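Long-range contacts in deoxyribodipyrimidine photo-lyase (Oryza sativa Japonica Group, PDB 3UMV), which uses light energy and a bound FAD to split cyclobutane pyrimidine dimers in UV-damaged DNA back into separate pyrimidines: residues Glu412-Ala417 with Gly436-Ile441; Lys402-Thr407 with Pro453-Ile458. All coordinates share one frame; numbering follows the deposited sequence.

Contact 1 of 2, residues Glu412-Ala417 with Gly436-Ile441; sequences EALSTA and GCMWSI. With FAD (flavin-adenine dinucleotide), chain I.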
loop_
_atom_site.group_PDB
_atom_site.type_symbol
_atom_site.label_atom_id
_atom_site.label_comp_id
_atom_site.label_asym_id
_atom_site.label_seq_id
_atom_site.Cartn_x
_atom_site.Cartn_y
_atom_site.Cartn_z
ATOM N N GLU A 412 -3.756 18.868 -13.784
ATOM C CA GLU A 412 -3.285 19.622 -12.622
ATOM C C GLU A 412 -3.958 19.147 -11.331
ATOM O O GLU A 412 -3.309 19.040 -10.292
ATOM C CB GLU A 412 -3.527 21.126 -12.799
ATOM C CG GLU A 412 -3.115 21.960 -11.588
ATOM C CD GLU A 412 -1.613 22.067 -11.431
ATOM O OE1 GLU A 412 -0.894 21.744 -12.404
ATOM O OE2 GLU A 412 -1.148 22.481 -10.342
ATOM N N ALA A 413 -5.257 18.868 -11.401
ATOM C CA ALA A 413 -5.984 18.346 -10.241
ATOM C C ALA A 413 -5.395 17.007 -9.783
ATOM O O ALA A 413 -5.129 16.802 -8.594
ATOM C CB ALA A 413 -7.467 18.178 -10.569
ATOM N N LEU A 414 -5.194 16.110 -10.743
ATOM C CA LEU A 414 -4.663 14.777 -10.464
ATOM C C LEU A 414 -3.283 14.878 -9.826
ATOM O O LEU A 414 -2.989 14.200 -8.831
ATOM C CB LEU A 414 -4.595 13.965 -11.757
ATOM C CG LEU A 414 -4.278 12.478 -11.711
ATOM C CD1 LEU A 414 -5.305 11.736 -10.846
ATOM C CD2 LEU A 414 -4.296 11.947 -13.142
ATOM N N SER A 415 -2.436 15.737 -10.388
ATOM C CA SER A 415 -1.077 15.918 -9.877
ATOM C C SER A 415 -1.093 16.443 -8.445
ATOM O O SER A 415 -0.300 16.028 -7.599
ATOM C CB SER A 415 -0.305 16.886 -10.780
ATOM O OG SER A 415 0.993 17.114 -10.276
ATOM N N THR A 416 -1.997 17.372 -8.175
ATOM C CA THR A 416 -2.073 17.964 -6.842
ATOM C C THR A 416 -2.604 16.964 -5.809
ATOM O O THR A 416 -2.058 16.847 -4.707
ATOM C CB THR A 416 -2.886 19.278 -6.860
ATOM O OG1 THR A 416 -2.149 20.265 -7.593
ATOM C CG2 THR A 416 -3.094 19.793 -5.463
ATOM N N ALA A 417 -3.647 16.230 -6.174
ATOM C CA ALA A 417 -4.207 15.210 -5.276
ATOM C C ALA A 417 -3.146 14.172 -4.906
ATOM O O ALA A 417 -3.012 13.789 -3.741
ATOM C CB ALA A 417 -5.438 14.530 -5.923
ATOM N N GLY A 436 -7.285 5.696 -6.097
ATOM C CA GLY A 436 -8.274 6.538 -5.426
ATOM C C GLY A 436 -8.389 7.914 -6.071
ATOM O O GLY A 436 -9.492 8.408 -6.330
ATOM N N CYS A 437 -7.246 8.532 -6.345
ATOM C CA CYS A 437 -7.225 9.844 -7.005
ATOM C C CYS A 437 -7.803 9.735 -8.414
ATOM O O CYS A 437 -8.592 10.600 -8.840
ATOM C CB CYS A 437 -5.802 10.408 -7.038
ATOM S SG CYS A 437 -5.180 10.852 -5.394
ATOM N N MET A 438 -7.421 8.668 -9.127
ATOM C CA MET A 438 -7.958 8.432 -10.464
ATOM C C MET A 438 -9.459 8.140 -10.443
ATOM O O MET A 438 -10.179 8.533 -11.351
ATOM C CB MET A 438 -7.202 7.307 -11.170
ATOM C CG MET A 438 -5.775 7.640 -11.506
ATOM S SD MET A 438 -5.599 8.647 -13.002
ATOM C CE MET A 438 -5.865 7.394 -14.275
ATOM N N TRP A 439 -9.938 7.435 -9.421
ATOM C CA TRP A 439 -11.383 7.189 -9.341
ATOM C C TRP A 439 -12.111 8.529 -9.215
ATOM O O TRP A 439 -13.116 8.788 -9.875
ATOM C CB TRP A 439 -11.706 6.296 -8.138
ATOM C CG TRP A 439 -13.173 5.987 -7.964
ATOM C CD1 TRP A 439 -13.845 4.887 -8.432
ATOM C CD2 TRP A 439 -14.142 6.770 -7.247
ATOM N NE1 TRP A 439 -15.169 4.951 -8.066
ATOM C CE2 TRP A 439 -15.375 6.093 -7.338
ATOM C CE3 TRP A 439 -14.084 7.977 -6.550
ATOM C CZ2 TRP A 439 -16.540 6.589 -6.755
ATOM C CZ3 TRP A 439 -15.247 8.467 -5.965
ATOM C CH2 TRP A 439 -16.452 7.775 -6.077
ATOM N N SER A 440 -11.577 9.393 -8.364
ATOM C CA SER A 440 -12.235 10.645 -8.013
ATOM C C SER A 440 -12.230 11.636 -9.161
ATOM O O SER A 440 -13.249 12.259 -9.462
ATOM C CB SER A 440 -11.528 11.264 -6.804
ATOM O OG SER A 440 -11.607 10.373 -5.707
ATOM N N ILE A 441 -11.082 11.760 -9.806
ATOM C CA ILE A 441 -10.843 12.870 -10.712
ATOM C C ILE A 441 -11.099 12.456 -12.170
ATOM O O ILE A 441 -11.525 13.274 -12.975
ATOM C CB ILE A 441 -9.416 13.441 -10.481
ATOM C CG1 ILE A 441 -9.372 14.103 -9.102
ATOM C CG2 ILE A 441 -8.992 14.430 -11.578
ATOM C CD1 ILE A 441 -8.015 14.578 -8.671
HETATM P PA FAD I . -11.445 0.226 5.657
HETATM O O1A FAD I . -12.778 0.779 5.253
HETATM O O2A FAD I . -11.430 -0.452 6.999
HETATM O O5B FAD I . -10.948 -0.765 4.503
HETATM C C5B FAD I . -10.160 -1.902 4.781
HETATM C C4B FAD I . -9.131 -2.108 3.664
HETATM O O4B FAD I . -9.747 -2.259 2.394
HETATM C C3B FAD I . -8.221 -0.905 3.506
HETATM O O3B FAD I . -7.157 -0.936 4.428
HETATM C C2B FAD I . -7.735 -1.091 2.099
HETATM O O2B FAD I . -6.764 -2.120 2.065
HETATM C C1B FAD I . -8.967 -1.617 1.409
HETATM N N9A FAD I . -9.727 -0.524 0.780
HETATM C C8A FAD I . -10.773 0.184 1.309
HETATM N N7A FAD I . -11.172 1.083 0.380
HETATM C C5A FAD I . -10.384 0.963 -0.725
HETATM C C6A FAD I . -10.331 1.607 -1.967
HETATM N N6A FAD I . -11.237 2.513 -2.333
HETATM N N1A FAD I . -9.386 1.230 -2.895
HETATM C C2A FAD I . -8.503 0.215 -2.603
HETATM N N3A FAD I . -8.552 -0.415 -1.380
HETATM C C4A FAD I . -9.484 -0.053 -0.470
HETATM N N1 FAD I . -5.867 3.727 0.108
HETATM C C2 FAD I . -4.591 3.444 0.497
HETATM O O2 FAD I . -4.376 2.335 0.988
HETATM N N3 FAD I . -3.578 4.370 0.315
HETATM C C4 FAD I . -3.847 5.605 -0.247
HETATM O O4 FAD I . -2.942 6.431 -0.402
HETATM C C4X FAD I . -5.149 5.879 -0.650
HETATM N N5 FAD I . -5.485 7.092 -1.203
HETATM C C5X FAD I . -6.779 7.340 -1.616
HETATM C C6 FAD I . -7.104 8.567 -2.208
HETATM C C7 FAD I . -8.415 8.822 -2.622
HETATM C C7M FAD I . -8.735 10.145 -3.269
HETATM C C8 FAD I . -9.396 7.845 -2.430
HETATM C C8M FAD I . -10.819 8.061 -2.849
HETATM C C9 FAD I . -9.064 6.641 -1.832
HETATM C C9A FAD I . -7.765 6.387 -1.430
HETATM N N10 FAD I . -7.446 5.185 -0.833
HETATM C C10 FAD I . -6.146 4.944 -0.461
HETATM C "C1'" FAD I . -8.489 4.101 -0.598
HETATM C "C2'" FAD I . -9.203 4.190 0.787
HETATM O "O2'" FAD I . -9.687 5.497 1.119
HETATM C "C3'" FAD I . -8.345 3.697 1.967
HETATM O "O3'" FAD I . -7.815 2.436 1.657
HETATM C "C4'" FAD I . -9.125 3.582 3.279
HETATM O "O4'" FAD I . -9.669 4.843 3.623
HETATM C "C5'" FAD I . -8.171 3.070 4.356
HETATM O "O5'" FAD I . -8.663 3.155 5.672
HETATM P P FAD I . -9.053 1.807 6.451
HETATM O O1P FAD I . -7.921 0.801 6.386
HETATM O O2P FAD I . -9.449 2.149 7.864
HETATM O O3P FAD I . -10.343 1.421 5.562
#
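Ile441 and Cys437, one turn apart on helix 431-442, face Ala413, Leu414 and Ala417 of helix 410-424 in a near-antiparallel helix pair of the FAD-binding helical region of this class II photolyase. The axes of the two segments run at 147° and come within 9.8 Å of each other. Ile441 sends its CD1 methyl against the neighbouring helix backbone, 3.6 Å from Ala413 O, and the same methyl meets Ala417 CB at 3.8 Å. With CG1 anti to the carbonyl carbon (chi1 -68°), the longer branch of Ile441 reaches these two small residues while CG2 turns to Ala413 CB and Leu414 CB. One turn away, Cys437 SG rests on Ala417 CB at 3.7 Å. On the flank of the pair, Leu414 straddles the thioether of Met438: Leu414 CD2 lies 3.6 Å from Met438 SD and CD1 only slightly farther, the two side chains crossing at a slant. Met438, bent at both chi2 and chi3, presents its sulfur to the leucine fork. All the touching residues are buried, and the side chains that meet are all apolar. Another face of helix 431-442 belongs to the flavin. Gly436 lets the dimethylbenzene ring come close, its CA 3.5 Å from FAD C8, and Ser440 OG, which donates to Gly436 O, sits 3.8 Å from FAD methyl C8M.

Contact 2 of 2, residues Lys402-Thr407 with Pro453-Ile458; sequences KILEWT and PVFGKI. With URE (urea), chain K; EDO (1,2-ethanediol), chain F.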
loop_
_atom_site.group_PDB
_atom_site.type_symbol
_atom_site.label_atom_id
_atom_site.label_comp_id
_atom_site.label_asym_id
_atom_site.label_seq_id
_atom_site.Cartn_x
_atom_site.Cartn_y
_atom_site.Cartn_z
ATOM N N LYS A 402 -13.261 17.855 -5.151
ATOM C CA LYS A 402 -13.184 19.318 -5.056
ATOM C C LYS A 402 -11.912 19.860 -5.709
ATOM O O LYS A 402 -11.903 20.957 -6.268
ATOM C CB LYS A 402 -13.269 19.791 -3.609
ATOM C CG LYS A 402 -14.611 19.542 -2.947
ATOM C CD LYS A 402 -15.718 20.297 -3.664
ATOM C CE LYS A 402 -16.815 19.348 -4.090
ATOM N NZ LYS A 402 -18.074 20.056 -4.500
ATOM N N ILE A 403 -10.826 19.093 -5.655
ATOM C CA ILE A 403 -9.598 19.545 -6.292
ATOM C C ILE A 403 -9.806 19.655 -7.803
ATOM O O ILE A 403 -9.373 20.627 -8.422
ATOM C CB ILE A 403 -8.424 18.625 -5.946
ATOM C CG1 ILE A 403 -8.182 18.639 -4.445
ATOM C CG2 ILE A 403 -7.161 19.060 -6.673
ATOM C CD1 ILE A 403 -7.084 17.696 -3.980
ATOM N N LEU A 404 -10.512 18.687 -8.385
ATOM C CA LEU A 404 -10.930 18.784 -9.789
ATOM C C LEU A 404 -11.764 20.044 -10.036
ATOM O O LEU A 404 -11.581 20.768 -11.036
ATOM C CB LEU A 404 -11.743 17.552 -10.187
ATOM C CG LEU A 404 -12.408 17.615 -11.563
ATOM C CD1 LEU A 404 -11.351 17.753 -12.662
ATOM C CD2 LEU A 404 -13.271 16.375 -11.793
ATOM N N GLU A 405 -12.675 20.324 -9.112
ATOM C CA GLU A 405 -13.586 21.453 -9.284
ATOM C C GLU A 405 -12.909 22.817 -9.148
ATOM O O GLU A 405 -13.398 23.802 -9.675
ATOM C CB GLU A 405 -14.704 21.347 -8.256
ATOM C CG GLU A 405 -15.920 22.189 -8.573
ATOM C CD GLU A 405 -17.066 21.912 -7.623
ATOM O OE1 GLU A 405 -18.161 22.448 -7.857
ATOM O OE2 GLU A 405 -16.883 21.143 -6.658
ATOM N N TRP A 406 -11.794 22.872 -8.430
ATOM C CA TRP A 406 -11.160 24.143 -8.113
ATOM C C TRP A 406 -9.764 24.273 -8.713
ATOM O O TRP A 406 -8.944 25.031 -8.210
ATOM C CB TRP A 406 -11.053 24.324 -6.591
ATOM C CG TRP A 406 -12.364 24.263 -5.884
ATOM C CD1 TRP A 406 -13.596 24.576 -6.391
ATOM C CD2 TRP A 406 -12.578 23.834 -4.539
ATOM N NE1 TRP A 406 -14.565 24.380 -5.424
ATOM C CE2 TRP A 406 -13.958 23.921 -4.283
ATOM C CE3 TRP A 406 -11.730 23.378 -3.524
ATOM C CZ2 TRP A 406 -14.510 23.568 -3.049
ATOM C CZ3 TRP A 406 -12.282 23.044 -2.291
ATOM C CH2 TRP A 406 -13.654 23.131 -2.074
ATOM N N THR A 407 -9.471 23.523 -9.765
ATOM C CA THR A 407 -8.200 23.729 -10.447
ATOM C C THR A 407 -8.409 23.888 -11.942
ATOM O O THR A 407 -9.493 23.614 -12.461
ATOM C CB THR A 407 -7.164 22.627 -10.135
ATOM O OG1 THR A 407 -7.686 21.350 -10.513
ATOM C CG2 THR A 407 -6.828 22.616 -8.647
ATOM N N PRO A 453 -21.219 20.990 -15.970
ATOM C CA PRO A 453 -20.018 21.786 -16.238
ATOM C C PRO A 453 -18.790 21.310 -15.445
ATOM O O PRO A 453 -18.915 20.857 -14.300
ATOM C CB PRO A 453 -20.426 23.197 -15.779
ATOM C CG PRO A 453 -21.903 23.205 -15.881
ATOM C CD PRO A 453 -22.349 21.826 -15.526
ATOM N N VAL A 454 -17.619 21.423 -16.069
ATOM C CA VAL A 454 -16.330 21.069 -15.457
ATOM C C VAL A 454 -16.116 19.560 -15.327
ATOM O O VAL A 454 -15.160 19.005 -15.863
ATOM C CB VAL A 454 -16.127 21.734 -14.080
ATOM C CG1 VAL A 454 -14.749 21.357 -13.502
ATOM C CG2 VAL A 454 -16.211 23.235 -14.209
ATOM N N PHE A 455 -16.988 18.902 -14.582
ATOM C CA PHE A 455 -16.851 17.475 -14.379
ATOM C C PHE A 455 -17.225 16.670 -15.613
ATOM O O PHE A 455 -16.832 15.512 -15.752
ATOM C CB PHE A 455 -17.752 17.020 -13.243
ATOM C CG PHE A 455 -17.161 17.212 -11.885
ATOM C CD1 PHE A 455 -17.042 16.148 -11.016
ATOM C CD2 PHE A 455 -16.714 18.459 -11.481
ATOM C CE1 PHE A 455 -16.489 16.327 -9.757
ATOM C CE2 PHE A 455 -16.175 18.643 -10.227
ATOM C CZ PHE A 455 -16.070 17.577 -9.361
ATOM N N GLY A 456 -18.015 17.253 -16.504
ATOM C CA GLY A 456 -18.611 16.437 -17.544
ATOM C C GLY A 456 -19.417 15.316 -16.903
ATOM O O GLY A 456 -20.195 15.557 -15.973
ATOM N N LYS A 457 -19.220 14.092 -17.388
ATOM C CA LYS A 457 -19.897 12.920 -16.825
ATOM C C LYS A 457 -19.175 12.267 -15.639
ATOM O O LYS A 457 -19.608 11.238 -15.131
ATOM C CB LYS A 457 -20.167 11.895 -17.924
ATOM C CG LYS A 457 -20.967 12.481 -19.072
ATOM C CD LYS A 457 -21.229 11.464 -20.161
ATOM C CE LYS A 457 -21.812 12.151 -21.383
ATOM N NZ LYS A 457 -22.095 11.187 -22.486
ATOM N N ILE A 458 -18.068 12.853 -15.200
ATOM C CA ILE A 458 -17.371 12.317 -14.035
ATOM C C ILE A 458 -18.296 12.536 -12.840
ATOM O O ILE A 458 -18.898 13.594 -12.722
ATOM C CB ILE A 458 -16.047 13.063 -13.782
ATOM C CG1 ILE A 458 -15.126 12.922 -15.000
ATOM C CG2 ILE A 458 -15.378 12.542 -12.512
ATOM C CD1 ILE A 458 -14.867 11.468 -15.407
HETATM C C URE K . -22.692 14.075 -12.175
HETATM O O URE K . -21.756 14.385 -12.920
HETATM N N1 URE K . -22.501 13.339 -11.099
HETATM N N2 URE K . -23.903 14.493 -12.453
HETATM C C1 EDO F . -19.410 23.115 -11.032
HETATM O O1 EDO F . -18.304 23.616 -10.384
HETATM C C2 EDO F . -19.403 21.831 -11.492
HETATM O O2 EDO F . -20.532 21.311 -12.075
#
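Leu404, near the C-terminal end of helix 393-405, places a methyl squarely over the ring of Phe455, which opens a type II' beta turn running to Ile458. This CH-pi contact is the tight part of a helix-to-loop junction in the helical part of the photolyase: Leu404 CD2 stands 3.7 Å from the centroid of the Phe455 ring, only 5° off the ring normal. Leu404 CG is anti to the backbone N (chi1 172°), which carries the fork out from the helix to the ring. Glu405 approaches the same ring in its plane, CB lying 3.7 Å from Phe455 CE2 at the edge, so neighbouring residues of one helical turn hold a face and an edge. Tyr460 adds an edge-to-face ring contact. Elsewhere the fit is looser: Val454 CG1 comes no nearer than 4.1 Å to Leu404 O, and Ile458 CG2 only skirts Leu404 CD2 at 4.4 Å.

Beside Val454 and the ring, a molecule of 1,2-ethanediol, probably from the crystallisation liquor, bridges the segments by giving hydrogen bonds to Glu405 OE1 and Pro453 O. Glu405 OE1 also bonds Tyr460 OH, and Glu360 OE2 comes close to it, which could raise the pKa of one acid or let the two share a proton, while Lys402 would favour a charged Glu405. The carboxylate stands at 83° to the Phe455 ring, and its other oxygen, OE2, takes the salt bridge from Lys402 NZ at 2.7 Å through its syn lone pair.

In the fold
Helices 393-405 and 410-424 follow each other in the chain, and their packing joins the two contacts, whose centres lie 10 Å apart. Ala413 of contact 1 packs against the end of helix 393-405: its CB sits 3.6 Å from Leu404 CA, and Ala413 O lies 3.6 Å from Ile403 CG2. A second touch brings Ser440 O to 3.7 Å from Ile458 CG2. Contact 1 borders the flavin directly, whereas in contact 2 the Leu404 side chain is about 11 Å from FAD. The predicted electron-transfer tryptophans span this region: Trp399 lies about 4 Å from Ala417, side chain to side chain, and Trp406, within contact 2, meets Trp378 edge-to-face.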